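PDB 4K7C: aminopeptidase C from Lactobacillus rhamnosus, which probably acts as a cysteine aminopeptidase of the papain-like clan, removing amino-terminal residues from peptides by thiol-dependent hydrolysis. Local coordinates for residues Thr363-Val371 against Lys380-Gly388; His293-Lys302 against Asp401-Val411. All blocks are in the same frame, centred on the assembly; numbering follows the deposited sequence.

Contact 1 of 2, residues Thr363-Val371 against Lys380-Gly388; sequences THAMVLTGV and KWKVENSWG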
loop_
_atom_site.group_PDB
_atom_site.type_symbol
_atom_site.label_atom_id
_atom_site.label_comp_id
_atom_site.label_asym_id
_atom_site.label_seq_id
_atom_site.Cartn_x
_atom_site.Cartn_y
_atom_site.Cartn_z
ATOM N N THR A 363 27.426 -3.632 19.995
ATOM C CA THR A 363 26.434 -2.699 19.559
ATOM C C THR A 363 24.995 -3.209 19.854
ATOM O O THR A 363 24.044 -2.440 19.760
ATOM C CB THR A 363 26.528 -2.408 18.064
ATOM O OG1 THR A 363 26.221 -3.617 17.366
ATOM C CG2 THR A 363 27.930 -1.891 17.681
ATOM N N HIS A 364 24.828 -4.490 20.172
ATOM C CA HIS A 364 23.481 -5.089 20.308
ATOM C C HIS A 364 23.548 -6.298 21.268
ATOM O O HIS A 364 24.480 -7.086 21.276
ATOM C CB HIS A 364 22.958 -5.492 18.913
ATOM C CG HIS A 364 21.511 -5.907 18.876
ATOM N ND1 HIS A 364 20.507 -5.182 19.496
ATOM C CD2 HIS A 364 20.893 -6.958 18.272
ATOM C CE1 HIS A 364 19.337 -5.785 19.296
ATOM N NE2 HIS A 364 19.546 -6.858 18.551
ATOM N N ALA A 365 22.527 -6.441 22.088
ATOM C CA ALA A 365 22.412 -7.549 23.054
ATOM C C ALA A 365 21.269 -8.420 22.516
ATOM O O ALA A 365 20.185 -7.893 22.135
ATOM C CB ALA A 365 22.007 -7.019 24.463
HETATM N N MSE A 366 21.485 -9.714 22.571
HETATM C CA MSE A 366 20.495 -10.721 22.201
HETATM C C MSE A 366 20.661 -11.870 23.194
HETATM O O MSE A 366 21.372 -11.764 24.174
HETATM C CB MSE A 366 20.583 -11.120 20.700
HETATM C CG MSE A 366 20.372 -9.898 19.793
HETATM SE SE MSE A 366 20.575 -10.376 17.879
HETATM C CE MSE A 366 22.515 -10.643 17.838
ATOM N N VAL A 367 20.006 -13.002 22.904
ATOM C CA VAL A 367 19.984 -14.154 23.749
ATOM C C VAL A 367 20.267 -15.425 22.894
ATOM O O VAL A 367 19.635 -15.649 21.862
ATOM C CB VAL A 367 18.609 -14.254 24.514
ATOM C CG1 VAL A 367 18.537 -15.559 25.328
ATOM C CG2 VAL A 367 18.336 -13.064 25.353
ATOM N N LEU A 368 21.235 -16.213 23.349
ATOM C CA LEU A 368 21.429 -17.584 22.851
ATOM C C LEU A 368 20.405 -18.511 23.446
ATOM O O LEU A 368 20.275 -18.582 24.686
ATOM C CB LEU A 368 22.849 -18.120 23.190
ATOM C CG LEU A 368 23.934 -17.094 22.794
ATOM C CD1 LEU A 368 25.235 -17.524 23.389
ATOM C CD2 LEU A 368 24.154 -16.998 21.266
ATOM N N THR A 369 19.726 -19.222 22.564
ATOM C CA THR A 369 18.665 -20.198 22.935
ATOM C C THR A 369 18.850 -21.587 22.360
ATOM O O THR A 369 18.010 -22.438 22.515
ATOM C CB THR A 369 17.249 -19.675 22.635
ATOM O OG1 THR A 369 17.009 -19.712 21.214
ATOM C CG2 THR A 369 17.027 -18.204 23.225
ATOM N N GLY A 370 20.033 -21.840 21.827
ATOM C CA GLY A 370 20.318 -23.117 21.158
ATOM C C GLY A 370 21.721 -23.053 20.591
ATOM O O GLY A 370 22.321 -21.966 20.465
ATOM N N VAL A 371 22.243 -24.245 20.327
ATOM C CA VAL A 371 23.572 -24.468 19.714
ATOM C C VAL A 371 23.561 -25.800 19.066
ATOM O O VAL A 371 22.984 -26.727 19.619
ATOM C CB VAL A 371 24.762 -24.284 20.743
ATOM C CG1 VAL A 371 24.751 -25.370 21.834
ATOM C CG2 VAL A 371 26.068 -24.134 19.986
ATOM N N LYS A 380 26.865 -23.605 14.798
ATOM C CA LYS A 380 25.924 -22.521 14.709
ATOM C C LYS A 380 25.113 -22.432 16.008
ATOM O O LYS A 380 25.028 -23.389 16.737
ATOM C CB LYS A 380 24.986 -22.608 13.493
ATOM C CG LYS A 380 24.276 -23.899 13.305
ATOM C CD LYS A 380 23.730 -24.096 11.896
ATOM C CE LYS A 380 22.975 -25.412 11.740
ATOM N NZ LYS A 380 22.590 -25.460 10.306
ATOM N N TRP A 381 24.635 -21.204 16.270
ATOM C CA TRP A 381 24.016 -20.813 17.520
ATOM C C TRP A 381 22.676 -20.199 17.167
ATOM O O TRP A 381 22.527 -19.436 16.166
ATOM C CB TRP A 381 24.840 -19.743 18.204
ATOM C CG TRP A 381 26.262 -20.176 18.507
ATOM C CD1 TRP A 381 27.302 -20.173 17.640
ATOM C CD2 TRP A 381 26.795 -20.529 19.790
ATOM N NE1 TRP A 381 28.458 -20.664 18.266
ATOM C CE2 TRP A 381 28.155 -20.882 19.590
ATOM C CE3 TRP A 381 26.208 -20.726 21.085
ATOM C CZ2 TRP A 381 28.967 -21.335 20.625
ATOM C CZ3 TRP A 381 27.027 -21.114 22.119
ATOM C CH2 TRP A 381 28.383 -21.444 21.884
ATOM N N LYS A 382 21.681 -20.514 17.998
ATOM C CA LYS A 382 20.350 -19.996 17.835
ATOM C C LYS A 382 20.183 -18.738 18.666
ATOM O O LYS A 382 20.506 -18.682 19.884
ATOM C CB LYS A 382 19.284 -21.015 18.201
ATOM C CG LYS A 382 17.856 -20.530 18.066
ATOM C CD LYS A 382 16.824 -21.606 18.390
ATOM C CE LYS A 382 15.463 -21.168 17.853
ATOM N NZ LYS A 382 14.334 -21.888 18.471
ATOM N N VAL A 383 19.638 -17.716 18.034
ATOM C CA VAL A 383 19.650 -16.365 18.612
ATOM C C VAL A 383 18.252 -15.771 18.685
ATOM O O VAL A 383 17.569 -15.579 17.651
ATOM C CB VAL A 383 20.559 -15.422 17.798
ATOM C CG1 VAL A 383 20.530 -13.961 18.305
ATOM C CG2 VAL A 383 21.910 -15.950 17.873
ATOM N N GLU A 384 17.814 -15.468 19.884
ATOM C CA GLU A 384 16.570 -14.731 20.031
ATOM C C GLU A 384 16.799 -13.264 19.888
ATOM O O GLU A 384 17.536 -12.644 20.677
ATOM C CB GLU A 384 15.849 -15.010 21.403
ATOM C CG GLU A 384 14.560 -14.168 21.536
ATOM C CD GLU A 384 13.848 -14.400 22.848
ATOM O OE1 GLU A 384 14.486 -15.023 23.729
ATOM O OE2 GLU A 384 12.758 -13.841 23.037
ATOM N N ASN A 385 16.170 -12.669 18.857
ATOM C CA ASN A 385 16.283 -11.235 18.651
ATOM C C ASN A 385 15.039 -10.565 19.204
ATOM O O ASN A 385 14.162 -11.253 19.665
ATOM C CB ASN A 385 16.531 -10.834 17.184
ATOM C CG ASN A 385 17.319 -9.509 17.037
ATOM O OD1 ASN A 385 17.513 -8.725 17.966
ATOM N ND2 ASN A 385 17.794 -9.268 15.820
ATOM N N SER A 386 15.052 -9.234 19.248
ATOM C CA SER A 386 13.977 -8.401 19.860
ATOM C C SER A 386 13.485 -7.355 18.856
ATOM O O SER A 386 13.218 -6.170 19.174
ATOM C CB SER A 386 14.467 -7.722 21.165
ATOM O OG SER A 386 15.665 -6.969 20.999
ATOM N N TRP A 387 13.407 -7.781 17.589
ATOM C CA TRP A 387 12.961 -6.920 16.504
ATOM C C TRP A 387 11.637 -7.359 15.934
ATOM O O TRP A 387 11.283 -6.965 14.796
ATOM C CB TRP A 387 14.015 -6.899 15.363
ATOM C CG TRP A 387 15.284 -6.275 15.731
ATOM C CD1 TRP A 387 15.568 -5.494 16.859
ATOM C CD2 TRP A 387 16.539 -6.363 14.979
ATOM N NE1 TRP A 387 16.888 -5.115 16.807
ATOM C CE2 TRP A 387 17.512 -5.657 15.702
ATOM C CE3 TRP A 387 16.899 -6.977 13.779
ATOM C CZ2 TRP A 387 18.818 -5.494 15.242
ATOM C CZ3 TRP A 387 18.250 -6.876 13.322
ATOM C CH2 TRP A 387 19.195 -6.165 14.074
ATOM N N GLY A 388 10.916 -8.204 16.678
ATOM C CA GLY A 388 9.628 -8.782 16.275
ATOM C C GLY A 388 9.821 -9.915 15.271
ATOM O O GLY A 388 10.967 -10.315 14.885
HETATM O O HOH W 1 17.558 -8.517 21.937
HETATM O O HOH W 2 14.760 -21.257 21.217
#
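H364 meets N385 through a nearly straight hydrogen bond: NE2 of H364 donates to OD1 of N385 over 2.8 Å, at 170° about the hydrogen, with the acceptor in the imidazole plane. The same OD1 takes a second bond from S386 N. A chi1 of -170° places CG of H364 anti to the backbone N and carries the ring across to the loop after strand 377-384. There W387 CZ2 lies over one face of the imidazole; the imidazole and the five-membered ring of W387 are tilted by 25° and offset so far that they hardly overlap. With an alanine in place of N385, H364 would probably lose the acceptor that fixes its ring rotation, and S386 N would lose its mate.

Backbone bonds join the antiparallel strands, E384 N to V367 O at 2.7 Å and T369 N to K382 O at 2.8 Å.

Apolar contacts gather on one face. V371 CG2 sits over the six-membered ring of W381, 3.6 Å from its centroid in a CH-pi contact, while V383 CG1 touches SE of the selenomethionine M366 at 3.6 Å. On the opposite face, the carboxylate of E384 is bound by R80 and H81.

The two segments belong to the beta hairpin of strands 364-374 and 377-384. As H364 also touches C70 on helix 70-87, the end beside N385 is consistent with the Cys-His-Asn site of papain-like peptidases.

Contact 2 of 2, residues His293-Lys302 against Asp401-Val411; sequences HLNLDIDTFK and DAWFDQFVYQV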
loop_
_atom_site.group_PDB
_atom_site.type_symbol
_atom_site.label_atom_id
_atom_site.label_comp_id
_atom_site.label_asym_id
_atom_site.label_seq_id
_atom_site.Cartn_x
_atom_site.Cartn_y
_atom_site.Cartn_z
ATOM N N HIS A 293 33.459 -7.013 34.321
ATOM C CA HIS A 293 33.632 -7.948 33.280
ATOM C C HIS A 293 34.862 -8.816 33.589
ATOM O O HIS A 293 35.935 -8.274 33.878
ATOM C CB HIS A 293 33.922 -7.216 31.949
ATOM C CG HIS A 293 32.831 -6.342 31.448
ATOM N ND1 HIS A 293 31.558 -6.815 31.218
ATOM C CD2 HIS A 293 32.854 -5.068 30.999
ATOM C CE1 HIS A 293 30.814 -5.827 30.735
ATOM N NE2 HIS A 293 31.571 -4.754 30.609
ATOM N N LEU A 294 34.697 -10.103 33.458
ATOM C CA LEU A 294 35.771 -11.101 33.517
ATOM C C LEU A 294 36.184 -11.468 32.076
ATOM O O LEU A 294 35.397 -12.087 31.323
ATOM C CB LEU A 294 35.283 -12.344 34.251
ATOM C CG LEU A 294 36.120 -13.584 34.350
ATOM C CD1 LEU A 294 37.357 -13.191 35.131
ATOM C CD2 LEU A 294 35.359 -14.697 35.000
ATOM N N ASN A 295 37.408 -11.093 31.713
ATOM C CA ASN A 295 37.934 -11.404 30.405
ATOM C C ASN A 295 38.509 -12.786 30.336
ATOM O O ASN A 295 39.394 -13.133 31.138
ATOM C CB ASN A 295 39.027 -10.420 30.050
ATOM C CG ASN A 295 39.222 -10.324 28.549
ATOM O OD1 ASN A 295 38.316 -10.659 27.762
ATOM N ND2 ASN A 295 40.374 -9.905 28.139
ATOM N N LEU A 296 38.012 -13.595 29.397
ATOM C CA LEU A 296 38.466 -14.952 29.173
ATOM C C LEU A 296 38.702 -15.195 27.688
ATOM O O LEU A 296 38.065 -14.545 26.826
ATOM C CB LEU A 296 37.413 -15.931 29.644
ATOM C CG LEU A 296 37.063 -15.849 31.136
ATOM C CD1 LEU A 296 35.956 -16.826 31.405
ATOM C CD2 LEU A 296 38.304 -16.191 32.003
ATOM N N ASP A 297 39.568 -16.165 27.409
ATOM C CA ASP A 297 39.824 -16.628 26.048
ATOM C C ASP A 297 38.543 -17.194 25.425
ATOM O O ASP A 297 37.646 -17.666 26.121
ATOM C CB ASP A 297 40.905 -17.705 26.043
ATOM C CG ASP A 297 40.427 -18.982 26.623
ATOM O OD1 ASP A 297 40.321 -19.048 27.858
ATOM O OD2 ASP A 297 40.153 -19.920 25.855
ATOM N N ILE A 298 38.494 -17.190 24.114
ATOM C CA ILE A 298 37.267 -17.516 23.367
ATOM C C ILE A 298 36.887 -18.948 23.529
ATOM O O ILE A 298 35.729 -19.205 23.649
ATOM C CB ILE A 298 37.364 -17.114 21.840
ATOM C CG1 ILE A 298 35.994 -17.150 21.117
ATOM C CG2 ILE A 298 38.352 -18.021 21.125
ATOM C CD1 ILE A 298 34.965 -16.241 21.791
ATOM N N ASP A 299 37.809 -19.895 23.639
ATOM C CA ASP A 299 37.369 -21.294 23.869
ATOM C C ASP A 299 36.615 -21.516 25.206
ATOM O O ASP A 299 35.596 -22.223 25.272
ATOM C CB ASP A 299 38.602 -22.246 23.800
ATOM C CG ASP A 299 39.148 -22.375 22.361
ATOM O OD1 ASP A 299 38.386 -22.220 21.394
ATOM O OD2 ASP A 299 40.332 -22.622 22.223
ATOM N N THR A 300 37.175 -20.935 26.265
ATOM C CA THR A 300 36.620 -21.023 27.649
ATOM C C THR A 300 35.255 -20.291 27.688
ATOM O O THR A 300 34.251 -20.818 28.165
ATOM C CB THR A 300 37.563 -20.344 28.658
ATOM O OG1 THR A 300 38.924 -20.889 28.601
ATOM C CG2 THR A 300 37.031 -20.449 30.070
ATOM N N PHE A 301 35.227 -19.137 27.032
ATOM C CA PHE A 301 34.000 -18.305 26.920
ATOM C C PHE A 301 32.921 -19.160 26.287
ATOM O O PHE A 301 31.779 -19.262 26.810
ATOM C CB PHE A 301 34.436 -17.080 26.029
ATOM C CG PHE A 301 33.419 -16.044 25.768
ATOM C CD1 PHE A 301 33.565 -14.767 26.328
ATOM C CD2 PHE A 301 32.459 -16.234 24.781
ATOM C CE1 PHE A 301 32.715 -13.737 26.017
ATOM C CE2 PHE A 301 31.564 -15.222 24.496
ATOM C CZ PHE A 301 31.690 -13.953 25.057
ATOM N N LYS A 302 33.233 -19.724 25.109
ATOM C CA LYS A 302 32.236 -20.532 24.402
ATOM C C LYS A 302 31.824 -21.798 25.169
ATOM O O LYS A 302 30.652 -22.217 25.169
ATOM C CB LYS A 302 32.758 -20.917 23.008
ATOM C CG LYS A 302 32.640 -19.822 22.003
ATOM C CD LYS A 302 33.601 -19.955 20.807
ATOM C CE LYS A 302 33.255 -21.123 19.947
ATOM N NZ LYS A 302 34.208 -21.405 18.859
ATOM N N ASP A 401 29.517 -20.400 14.006
ATOM C CA ASP A 401 30.553 -20.439 15.022
ATOM C C ASP A 401 31.710 -19.491 14.636
ATOM O O ASP A 401 32.282 -18.795 15.486
ATOM C CB ASP A 401 31.035 -21.870 15.240
ATOM C CG ASP A 401 31.751 -21.980 16.561
ATOM O OD1 ASP A 401 31.120 -21.564 17.520
ATOM O OD2 ASP A 401 32.957 -22.358 16.597
ATOM N N ALA A 402 32.051 -19.380 13.331
ATOM C CA ALA A 402 33.068 -18.383 12.957
ATOM C C ALA A 402 32.690 -16.963 13.273
ATOM O O ALA A 402 33.548 -16.132 13.654
ATOM C CB ALA A 402 33.452 -18.555 11.477
ATOM N N TRP A 403 31.410 -16.638 13.030
ATOM C CA TRP A 403 30.899 -15.343 13.363
ATOM C C TRP A 403 30.985 -15.082 14.857
ATOM O O TRP A 403 31.364 -14.009 15.249
ATOM C CB TRP A 403 29.442 -15.147 12.872
ATOM C CG TRP A 403 28.951 -13.705 12.864
ATOM C CD1 TRP A 403 28.941 -12.846 11.796
ATOM C CD2 TRP A 403 28.384 -12.963 13.963
ATOM N NE1 TRP A 403 28.373 -11.643 12.146
ATOM C CE2 TRP A 403 28.023 -11.695 13.470
ATOM C CE3 TRP A 403 28.169 -13.259 15.302
ATOM C CZ2 TRP A 403 27.476 -10.699 14.266
ATOM C CZ3 TRP A 403 27.568 -12.269 16.094
ATOM C CH2 TRP A 403 27.250 -11.010 15.574
ATOM N N PHE A 404 30.572 -16.041 15.648
ATOM C CA PHE A 404 30.596 -15.916 17.149
ATOM C C PHE A 404 32.057 -15.596 17.571
ATOM O O PHE A 404 32.305 -14.668 18.325
ATOM C CB PHE A 404 30.175 -17.293 17.700
ATOM C CG PHE A 404 29.952 -17.317 19.165
ATOM C CD1 PHE A 404 28.675 -17.503 19.630
ATOM C CD2 PHE A 404 30.988 -17.076 20.095
ATOM C CE1 PHE A 404 28.410 -17.521 20.994
ATOM C CE2 PHE A 404 30.712 -17.105 21.488
ATOM C CZ PHE A 404 29.408 -17.345 21.896
ATOM N N ASP A 405 33.015 -16.323 17.028
ATOM C CA ASP A 405 34.439 -16.084 17.353
ATOM C C ASP A 405 34.861 -14.664 17.170
ATOM O O ASP A 405 35.622 -14.096 17.935
ATOM C CB ASP A 405 35.379 -17.029 16.557
ATOM C CG ASP A 405 35.291 -18.473 16.989
ATOM O OD1 ASP A 405 34.608 -18.792 17.986
ATOM O OD2 ASP A 405 35.885 -19.330 16.292
ATOM N N GLN A 406 34.436 -14.080 16.064
ATOM C CA GLN A 406 34.884 -12.781 15.722
ATOM C C GLN A 406 34.098 -11.670 16.383
ATOM O O GLN A 406 34.665 -10.661 16.780
ATOM C CB GLN A 406 34.781 -12.551 14.188
ATOM C CG GLN A 406 35.661 -13.329 13.217
ATOM C CD GLN A 406 37.109 -13.330 13.624
ATOM O OE1 GLN A 406 37.722 -12.309 13.957
ATOM N NE2 GLN A 406 37.647 -14.484 13.621
ATOM N N PHE A 407 32.761 -11.813 16.478
ATOM C CA PHE A 407 31.914 -10.681 16.707
ATOM C C PHE A 407 31.090 -10.705 18.004
ATOM O O PHE A 407 30.422 -9.718 18.324
ATOM C CB PHE A 407 30.975 -10.373 15.494
ATOM C CG PHE A 407 31.744 -10.096 14.245
ATOM C CD1 PHE A 407 32.689 -9.070 14.216
ATOM C CD2 PHE A 407 31.687 -10.940 13.174
ATOM C CE1 PHE A 407 33.445 -8.829 13.054
ATOM C CE2 PHE A 407 32.450 -10.711 12.024
ATOM C CZ PHE A 407 33.331 -9.648 11.978
ATOM N N VAL A 408 31.168 -11.801 18.723
ATOM C CA VAL A 408 30.604 -11.821 20.086
ATOM C C VAL A 408 31.677 -11.410 21.105
ATOM O O VAL A 408 32.794 -12.012 21.116
ATOM C CB VAL A 408 30.091 -13.182 20.443
ATOM C CG1 VAL A 408 29.630 -13.302 21.966
ATOM C CG2 VAL A 408 28.961 -13.583 19.523
ATOM N N TYR A 409 31.329 -10.430 21.940
ATOM C CA TYR A 409 32.221 -9.886 22.930
ATOM C C TYR A 409 31.833 -10.162 24.384
ATOM O O TYR A 409 32.721 -10.061 25.222
ATOM C CB TYR A 409 32.390 -8.415 22.787
ATOM C CG TYR A 409 32.924 -7.983 21.401
ATOM C CD1 TYR A 409 34.246 -8.054 21.130
ATOM C CD2 TYR A 409 32.069 -7.468 20.416
ATOM C CE1 TYR A 409 34.786 -7.719 19.898
ATOM C CE2 TYR A 409 32.621 -7.058 19.184
ATOM C CZ TYR A 409 33.981 -7.177 18.936
ATOM O OH TYR A 409 34.514 -6.792 17.724
ATOM N N GLN A 410 30.582 -10.543 24.642
ATOM C CA GLN A 410 30.122 -10.721 26.011
ATOM C C GLN A 410 29.063 -11.790 26.129
ATOM O O GLN A 410 28.211 -11.913 25.248
ATOM C CB GLN A 410 29.472 -9.444 26.476
ATOM C CG GLN A 410 30.327 -8.224 26.535
ATOM C CD GLN A 410 29.527 -7.115 27.140
ATOM O OE1 GLN A 410 30.006 -5.971 27.355
ATOM N NE2 GLN A 410 28.268 -7.433 27.388
ATOM N N VAL A 411 29.145 -12.576 27.209
ATOM C CA VAL A 411 28.081 -13.504 27.588
ATOM C C VAL A 411 27.918 -13.341 29.132
ATOM O O VAL A 411 28.859 -12.905 29.798
ATOM C CB VAL A 411 28.339 -14.991 27.313
ATOM C CG1 VAL A 411 28.154 -15.309 25.833
ATOM C CG2 VAL A 411 29.725 -15.421 27.772
HETATM O O HOH W 3 37.166 -21.251 17.466
#
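F301 presses its ring into a pocket made by F404, V408 and V411, and this is the tight part of the contact. V411 CG2 stands over the centre of the ring, 3.7 Å from the centroid and 14° off the normal, a clear CH-pi contact. At the ring's edge come F404, whose CE2 is 3.6 Å from F301 CE2, and V408, whose CG1 is 3.7 Å from the same F301 atom. The phenylalanine reaches this place because its CG lies anti to the backbone N (chi1 -178°), which sends the ring from helix 298-310 toward the strand. K302 begins in the same apolar cluster: its CG packs 3.4 Å from F404 CE2, the lysine chain and the phenylalanine running antiparallel alongside each other.

Farther along, the chemistry changes. The lysine chain bends at chi3 (68°) and delivers NZ to two carboxylates, forming salt bridges of 2.8 Å to D401 OD2 and 2.8 Å to D405 OD1, both met on the syn side. These aspartates are partly exposed, and a water donates to D405 OD2, so this margin is the wetter one. Packing is looser at I298, whose CD1 stays 4.4 Å from F404 CE2.

Helix 298-310 thus rests against helix 401-407 and the strand that follows it directly. Strand 408-414 is flanked by strands 260-264 and 315-319, with V408 and V411 touching F317 of the latter, while F404 stacks on W381 of strand 377-384.

Overall arrangement
Both contacts are largely buried and reach the same strand system, their centres about 14 Å apart. Contact 1 pairs two neighbouring strands of a hairpin, so backbone bonds do most of the joining, and its loop end turns to the probable active site. Contact 2 brings together elements distant in sequence, a helix against a helix and strand, chiefly through side chains: an aromatic and aliphatic core with a salt-bridge network at its partly exposed margin. W381 and D401 link the two, the indole NE1 probably donating to D401 OD1. Since D401 also binds K302, one aspartate serves both contacts, while L368 of the hairpin packs against the ring of F404.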